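Fucoxanthin chlorophyll a/c-binding protein Lhcq11 (Chaetoceros gracilis, PDB 6L4U) probably harvests light as a membrane antenna subunit, holding chlorophylls a and c and carotenoids within a chlorophyll a/b-binding-type helical fold. Local coordinates at residues Y[167-172]-Y[176-181]; Y[228-231]-Y[237-240]. One frame throughout, in Å; residues are numbered along the deposited sequence.

Contact 1 of 2, residues Y[167-172]-Y[176-181]. With KC1 (Chlorophyll c1), chain B.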
loop_
_atom_site.group_PDB
_atom_site.type_symbol
_atom_site.label_atom_id
_atom_site.label_comp_id
_atom_site.label_asym_id
_atom_site.label_seq_id
_atom_site.Cartn_x
_atom_site.Cartn_y
_atom_site.Cartn_z
ATOM N N LEU Y 167 57.816 23.410 21.356
ATOM C CA LEU Y 167 57.140 23.563 22.639
ATOM C C LEU Y 167 57.895 24.526 23.549
ATOM O O LEU Y 167 57.300 25.453 24.108
ATOM C CB LEU Y 167 56.973 22.198 23.311
ATOM C CG LEU Y 167 55.982 22.103 24.473
ATOM C CD1 LEU Y 167 55.196 20.812 24.392
ATOM C CD2 LEU Y 167 56.691 22.191 25.813
ATOM N N PHE Y 168 59.205 24.321 23.713
ATOM C CA PHE Y 168 59.994 25.235 24.532
ATOM C C PHE Y 168 60.217 26.566 23.831
ATOM O O PHE Y 168 60.561 27.551 24.493
ATOM C CB PHE Y 168 61.348 24.624 24.898
ATOM C CG PHE Y 168 61.259 23.335 25.666
ATOM C CD1 PHE Y 168 60.192 23.074 26.505
ATOM C CD2 PHE Y 168 62.262 22.384 25.556
ATOM C CE1 PHE Y 168 60.123 21.889 27.199
ATOM C CE2 PHE Y 168 62.185 21.192 26.253
ATOM C CZ PHE Y 168 61.116 20.952 27.078
ATOM N N HIS Y 169 60.042 26.606 22.508
ATOM C CA HIS Y 169 59.981 27.876 21.794
ATOM C C HIS Y 169 58.781 28.700 22.240
ATOM O O HIS Y 169 58.834 29.931 22.247
ATOM C CB HIS Y 169 59.915 27.628 20.288
ATOM C CG HIS Y 169 61.241 27.703 19.599
ATOM N ND1 HIS Y 169 61.961 28.871 19.500
ATOM C CD2 HIS Y 169 61.973 26.756 18.968
ATOM C CE1 HIS Y 169 63.081 28.641 18.838
ATOM N NE2 HIS Y 169 63.114 27.364 18.507
ATOM N N THR Y 170 57.689 28.036 22.617
ATOM C CA THR Y 170 56.445 28.748 22.880
ATOM C C THR Y 170 56.308 29.152 24.343
ATOM O O THR Y 170 55.993 30.308 24.641
ATOM C CB THR Y 170 55.262 27.882 22.461
ATOM O OG1 THR Y 170 55.548 27.287 21.191
ATOM C CG2 THR Y 170 54.005 28.723 22.348
ATOM N N ARG Y 171 56.535 28.219 25.266
ATOM C CA ARG Y 171 56.229 28.461 26.670
ATOM C C ARG Y 171 57.418 28.972 27.470
ATOM O O ARG Y 171 57.228 29.730 28.427
ATOM C CB ARG Y 171 55.704 27.180 27.321
ATOM C CG ARG Y 171 54.366 26.722 26.784
ATOM C CD ARG Y 171 53.779 25.592 27.609
ATOM N NE ARG Y 171 52.447 25.246 27.132
ATOM C CZ ARG Y 171 52.197 24.251 26.290
ATOM N NH1 ARG Y 171 50.958 24.015 25.893
ATOM N NH2 ARG Y 171 53.185 23.491 25.845
ATOM N N ARG Y 172 58.638 28.580 27.105
ATOM C CA ARG Y 172 59.825 28.896 27.888
ATOM C C ARG Y 172 60.682 29.976 27.239
ATOM O O ARG Y 172 61.907 29.965 27.388
ATOM C CB ARG Y 172 60.646 27.630 28.121
ATOM C CG ARG Y 172 59.941 26.597 28.976
ATOM C CD ARG Y 172 60.817 25.382 29.179
ATOM N NE ARG Y 172 60.378 24.568 30.306
ATOM C CZ ARG Y 172 60.981 23.450 30.692
ATOM N NH1 ARG Y 172 62.047 23.012 30.039
ATOM N NH2 ARG Y 172 60.518 22.774 31.733
ATOM N N GLY Y 176 58.488 34.443 22.799
ATOM C CA GLY Y 176 57.501 33.530 22.261
ATOM C C GLY Y 176 58.070 32.702 21.130
ATOM O O GLY Y 176 59.288 32.530 21.037
ATOM N N HIS Y 177 57.201 32.182 20.268
ATOM C CA HIS Y 177 57.637 31.386 19.132
ATOM C C HIS Y 177 58.377 32.252 18.119
ATOM O O HIS Y 177 58.225 33.476 18.077
ATOM C CB HIS Y 177 56.440 30.725 18.458
ATOM C CG HIS Y 177 56.736 29.391 17.849
ATOM N ND1 HIS Y 177 57.015 28.273 18.604
ATOM C CD2 HIS Y 177 56.731 28.980 16.559
ATOM C CE1 HIS Y 177 57.200 27.238 17.803
ATOM N NE2 HIS Y 177 57.028 27.639 16.558
ATOM N N TYR Y 178 59.184 31.591 17.288
ATOM C CA TYR Y 178 59.960 32.294 16.274
ATOM C C TYR Y 178 59.086 32.877 15.174
ATOM O O TYR Y 178 59.512 33.817 14.496
ATOM C CB TYR Y 178 61.014 31.366 15.668
ATOM C CG TYR Y 178 60.545 29.961 15.387
ATOM C CD1 TYR Y 178 59.946 29.640 14.177
ATOM C CD2 TYR Y 178 60.721 28.949 16.324
ATOM C CE1 TYR Y 178 59.519 28.355 13.916
ATOM C CE2 TYR Y 178 60.296 27.669 16.075
ATOM C CZ TYR Y 178 59.703 27.376 14.870
ATOM O OH TYR Y 178 59.279 26.095 14.634
ATOM N N LEU Y 179 57.881 32.351 14.983
ATOM C CA LEU Y 179 56.916 32.963 14.085
ATOM C C LEU Y 179 56.028 33.979 14.785
ATOM O O LEU Y 179 55.183 34.595 14.127
ATOM C CB LEU Y 179 56.041 31.892 13.433
ATOM C CG LEU Y 179 56.764 30.784 12.675
ATOM C CD1 LEU Y 179 55.751 29.956 11.921
ATOM C CD2 LEU Y 179 57.802 31.356 11.727
ATOM N N ARG Y 180 56.188 34.159 16.095
ATOM C CA ARG Y 180 55.431 35.153 16.841
ATOM C C ARG Y 180 56.325 36.250 17.403
ATOM O O ARG Y 180 56.156 37.422 17.057
ATOM C CB ARG Y 180 54.644 34.469 17.967
ATOM C CG ARG Y 180 53.621 33.455 17.482
ATOM C CD ARG Y 180 52.578 34.119 16.597
ATOM N NE ARG Y 180 51.632 33.164 16.027
ATOM C CZ ARG Y 180 51.698 32.697 14.786
ATOM N NH1 ARG Y 180 52.670 33.092 13.978
ATOM N NH2 ARG Y 180 50.790 31.833 14.352
ATOM N N GLY Y 181 57.280 35.906 18.264
ATOM C CA GLY Y 181 58.166 36.913 18.814
ATOM C C GLY Y 181 59.598 36.474 19.040
ATOM O O GLY Y 181 60.413 37.258 19.535
HETATM N NB KC1 B . 53.979 24.400 13.318
HETATM N ND KC1 B . 54.266 23.252 17.199
HETATM C C1A KC1 B . 53.183 26.266 16.998
HETATM C C1B KC1 B . 53.857 25.631 12.829
HETATM C C1C KC1 B . 54.746 21.450 13.694
HETATM C C1D KC1 B . 54.616 22.074 17.938
HETATM C C2A KC1 B . 52.612 27.679 16.994
HETATM C C2B KC1 B . 54.110 25.765 11.371
HETATM C C2C KC1 B . 54.777 19.963 13.658
HETATM C C2D KC1 B . 54.443 22.157 19.405
HETATM C C3A KC1 B . 52.660 28.027 15.518
HETATM C C3B KC1 B . 54.473 24.378 11.013
HETATM C C3C KC1 B . 54.930 19.604 15.077
HETATM C C3D KC1 B . 53.918 23.546 19.516
HETATM C C4A KC1 B . 53.233 26.759 14.983
HETATM C C4B KC1 B . 54.341 23.629 12.292
HETATM C C4C KC1 B . 54.972 20.928 15.743
HETATM C C4D KC1 B . 53.863 24.078 18.236
HETATM C CAA KC1 B . 53.376 28.789 17.708
HETATM C CAB KC1 B . 54.845 23.838 9.687
HETATM C CAC KC1 B . 55.027 18.236 15.704
HETATM C CAD KC1 B . 53.451 24.595 20.454
HETATM C CBA KC1 B . 52.635 29.350 18.919
HETATM C CBB KC1 B . 54.036 23.005 9.061
HETATM C CBC KC1 B . 53.602 17.778 15.927
HETATM C CBD KC1 B . 53.062 25.785 19.681
HETATM C CED KC1 B . 49.655 26.852 21.143
HETATM C CGA KC1 B . 51.439 30.193 18.550
HETATM C CGD KC1 B . 51.582 25.935 19.863
HETATM C CHA KC1 B . 53.345 25.457 18.259
HETATM C CHB KC1 B . 53.401 26.742 13.664
HETATM C CHC KC1 B . 54.604 22.188 12.424
HETATM C CHD KC1 B . 55.119 20.911 17.212
HETATM C CMA KC1 B . 51.252 28.203 14.956
HETATM C CMB KC1 B . 54.051 26.980 10.491
HETATM C CMC KC1 B . 54.673 19.030 12.479
HETATM C CMD KC1 B . 54.659 21.235 20.571
HETATM N NA KC1 B . 53.496 25.779 15.850
HETATM N NC KC1 B . 54.838 22.004 14.921
HETATM O O1A KC1 B . 50.607 30.468 19.397
HETATM O O1D KC1 B . 50.804 25.364 19.119
HETATM O O2A KC1 B . 51.255 30.696 17.199
HETATM O O2D KC1 B . 51.060 26.776 20.926
HETATM O OBD KC1 B . 53.356 24.491 21.728
HETATM MG MG KC1 B . 53.947 23.833 15.278
#
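The C-terminal end of helix 148-171 and the loop that follows it form part of a chlorophyll c1 site, in which His-169 of the helix packs with His-177 and Tyr-178 of the loop in an aromatic cluster. Tyr-178 drives the edge carrying CD2 over the centre of the His-169 ring, a T-shaped pair with planes at 83° and centroids 4.6 Å apart; ND1 of that histidine is hydrogen-bonded to Lys-186. The edge of His-169 is turned to the face of His-177 in a longer T-shaped pair, and the near contact is made by CB of His-169, 3.4 Å from ND1 of His-177.

His-177 is flanked on opposite faces, both toward the rim, by CE2 of Tyr-178 and by CAA of the chlorophyll, 3.4 Å from CG of His-177. Its ND1 donates to OG1 of Thr-170 at 3.1 Å, with the hydroxyl 35° out of the imidazole plane; this OG1 is also hydrogen-bonded to O of Glu-166. OG1 lies beside the backbone N (chi1 -44°), with CG2 of Thr-170 anti to that nitrogen and 3.7 Å from CBA of the chlorophyll. A leucine at His-177 would probably leave OG1 of Thr-170 without this donor and disturb the flat filling between Tyr-178 and the chlorophyll. NE of Arg-180 approaches O2A of the chlorophyll to 2.8 Å, while its NH1 salt-bridges Glu-90. The arrangement is one wall of a chlorophyll c1 pocket in the light-harvesting fold, other chlorophylls packing on the same helix end.

Contact 2 of 2, residues Y[228-231]-Y[237-240]. With CLA (chlorophyll a), chain C.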
loop_
_atom_site.group_PDB
_atom_site.type_symbol
_atom_site.label_atom_id
_atom_site.label_comp_id
_atom_site.label_asym_id
_atom_site.label_seq_id
_atom_site.Cartn_x
_atom_site.Cartn_y
_atom_site.Cartn_z
ATOM N N LEU Y 228 76.779 14.788 -2.292
ATOM C CA LEU Y 228 76.983 13.391 -1.914
ATOM C C LEU Y 228 75.766 12.501 -2.158
ATOM O O LEU Y 228 75.879 11.282 -1.987
ATOM C CB LEU Y 228 77.405 13.308 -0.448
ATOM C CG LEU Y 228 78.877 13.658 -0.210
ATOM C CD1 LEU Y 228 79.261 13.442 1.237
ATOM C CD2 LEU Y 228 79.788 12.855 -1.129
ATOM N N TYR Y 229 74.622 13.059 -2.544
ATOM C CA TYR Y 229 73.519 12.270 -3.070
ATOM C C TYR Y 229 73.508 12.223 -4.590
ATOM O O TYR Y 229 73.064 11.225 -5.167
ATOM C CB TYR Y 229 72.177 12.821 -2.572
ATOM C CG TYR Y 229 70.978 12.019 -3.029
ATOM C CD1 TYR Y 229 70.688 10.784 -2.464
ATOM C CD2 TYR Y 229 70.142 12.495 -4.033
ATOM C CE1 TYR Y 229 69.594 10.043 -2.886
ATOM C CE2 TYR Y 229 69.051 11.767 -4.462
ATOM C CZ TYR Y 229 68.781 10.542 -3.884
ATOM O OH TYR Y 229 67.692 9.817 -4.312
ATOM N N CYS Y 230 73.995 13.270 -5.252
ATOM C CA CYS Y 230 73.951 13.351 -6.705
ATOM C C CYS Y 230 75.306 13.080 -7.349
ATOM O O CYS Y 230 75.390 12.313 -8.312
ATOM C CB CYS Y 230 73.421 14.727 -7.127
ATOM S SG CYS Y 230 73.497 15.064 -8.896
ATOM N N ALA Y 231 76.381 13.682 -6.831
ATOM C CA ALA Y 231 77.699 13.482 -7.431
ATOM C C ALA Y 231 78.260 12.103 -7.111
ATOM O O ALA Y 231 79.196 11.640 -7.771
ATOM C CB ALA Y 231 78.661 14.574 -6.968
ATOM N N SER Y 237 79.204 11.544 -13.354
ATOM C CA SER Y 237 80.168 12.590 -13.714
ATOM C C SER Y 237 79.607 13.985 -13.438
ATOM O O SER Y 237 79.574 14.858 -14.306
ATOM C CB SER Y 237 80.574 12.445 -15.177
ATOM O OG SER Y 237 79.486 12.731 -16.038
ATOM N N VAL Y 238 79.160 14.189 -12.206
ATOM C CA VAL Y 238 78.555 15.460 -11.807
ATOM C C VAL Y 238 79.567 16.571 -11.502
ATOM O O VAL Y 238 79.465 17.634 -12.135
ATOM C CB VAL Y 238 77.579 15.240 -10.638
ATOM C CG1 VAL Y 238 77.228 16.544 -9.957
ATOM C CG2 VAL Y 238 76.359 14.524 -11.112
ATOM N N PRO Y 239 80.553 16.439 -10.524
ATOM C CA PRO Y 239 81.189 17.681 -10.040
ATOM C C PRO Y 239 82.240 18.387 -10.924
ATOM O O PRO Y 239 82.107 19.612 -10.978
ATOM C CB PRO Y 239 81.746 17.288 -8.657
ATOM C CG PRO Y 239 81.736 15.828 -8.580
ATOM C CD PRO Y 239 80.997 15.257 -9.739
ATOM N N LEU Y 240 83.267 17.809 -11.585
ATOM C CA LEU Y 240 83.879 16.484 -11.433
ATOM C C LEU Y 240 85.062 16.622 -10.440
ATOM O O LEU Y 240 86.068 15.908 -10.512
ATOM C CB LEU Y 240 84.292 15.911 -12.802
ATOM C CG LEU Y 240 84.686 14.431 -12.963
ATOM C CD1 LEU Y 240 83.575 13.521 -12.470
ATOM C CD2 LEU Y 240 85.042 14.101 -14.405
HETATM MG MG CLA C . 77.056 19.757 -11.923
HETATM C CHA CLA C . 75.610 17.881 -14.443
HETATM C CHB CLA C . 74.504 18.862 -9.886
HETATM C CHC CLA C . 78.641 21.413 -9.452
HETATM C CHD CLA C . 79.988 20.261 -14.112
HETATM N NA CLA C . 75.379 18.548 -12.100
HETATM C C1A CLA C . 74.872 17.970 -13.130
HETATM C C2A CLA C . 73.490 17.371 -12.943
HETATM C C3A CLA C . 73.182 17.722 -11.503
HETATM C C4A CLA C . 74.447 18.427 -11.145
HETATM C CMA CLA C . 72.022 18.707 -11.436
HETATM C CAA CLA C . 73.473 15.846 -12.955
HETATM C CBA CLA C . 72.313 15.296 -13.773
HETATM C CGA CLA C . 71.187 14.843 -12.873
HETATM O O1A CLA C . 70.665 15.609 -12.080
HETATM O O2A CLA C . 70.698 13.476 -12.956
HETATM N NB CLA C . 76.601 20.130 -9.965
HETATM C C1B CLA C . 75.612 19.585 -9.255
HETATM C C2B CLA C . 75.727 19.726 -7.779
HETATM C C3B CLA C . 76.980 20.500 -7.661
HETATM C C4B CLA C . 77.422 20.685 -9.073
HETATM C CMB CLA C . 74.816 19.227 -6.690
HETATM C CAB CLA C . 77.659 20.970 -6.431
HETATM C CBB CLA C . 78.866 20.531 -6.128
HETATM N NC CLA C . 78.968 20.522 -11.784
HETATM C C1C CLA C . 79.290 21.356 -10.774
HETATM C C2C CLA C . 80.396 22.306 -11.051
HETATM C C3C CLA C . 80.782 21.964 -12.431
HETATM C C4C CLA C . 79.851 20.852 -12.763
HETATM C CMC CLA C . 80.976 23.362 -10.149
HETATM C CAC CLA C . 81.866 22.569 -13.288
HETATM C CBC CLA C . 81.228 23.738 -14.004
HETATM N ND CLA C . 77.749 19.224 -13.761
HETATM C C1D CLA C . 78.865 19.480 -14.628
HETATM C C2D CLA C . 78.760 18.921 -16.001
HETATM C C3D CLA C . 77.425 18.272 -15.899
HETATM C C4D CLA C . 76.946 18.482 -14.614
HETATM C CMD CLA C . 79.610 18.900 -17.244
HETATM C CAD CLA C . 76.418 17.468 -16.632
HETATM O OBD CLA C . 76.518 17.076 -17.851
HETATM C CBD CLA C . 75.266 17.219 -15.740
HETATM C CGD CLA C . 74.065 17.845 -16.383
HETATM O O1D CLA C . 73.607 18.899 -15.978
HETATM O O2D CLA C . 73.450 17.173 -17.521
HETATM C CED CLA C . 72.701 17.900 -18.489
#
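Val-238 holds CG1 anti to its own backbone N (chi1 164°), with CG2 beside that nitrogen, and Cys-230 likewise swings SG anti to its N (chi1 173°); together these torsions bring SG of Cys-230 to 3.7 Å from CG2 of Val-238. Both groups also meet the bound chlorophyll a. SG of Cys-230 is 3.7 Å from C3A of the pigment, and CG1 of Val-238 comes within 3.5 Å of its NA, so the valine's two methyls divide their duties: CG1 against the macrocycle, CG2 touching both the thiol and the carbon CAA of the pigment.

Ala-231 meets the loop through CA and CB. Its CA lies 3.7 Å from CB of Val-238, and its CB rests against the pyrrolidine ring of Pro-239, 3.7 Å from CD. No hydrogen bond joins the two segments, and the union is wholly apolar. The loop's polar contribution goes to the pigment instead: O of Val-238 lies over the macrocycle, 2.8 Å from ND of the chlorophyll, too far from the magnesium and too tilted to call a coordinate bond. O of Pro-239 comes to 3.1 Å from C3C of the same pigment. Around the helix end, Leu-228 packs on Phe-110 and Trp-113 of helix 89-115, and Tyr-229 OH is hydrogen-bonded to a carotenoid. The whole is a chlorophyll a pocket at the C-terminal end of the last helix of the fold.

In the fold
The two contacts illustrate one principle at two places: a helix ends, the chain turns back, and the returning loop helps to hold a pigment. Contact 1 follows helix 148-171 and serves a chlorophyll c1; contact 2 follows helix 208-230, the next helix in the chain, and serves a chlorophyll a. They lie on opposite sides of the chain's centre, about 18 and 22 Å from it, with their own centres about 39 Å apart and their nearest atoms about 25 Å apart, so neither touches the other. Helix 89-115 runs past both, with Trp-94 beside contact 1 and Phe-110 and Trp-113 beside contact 2.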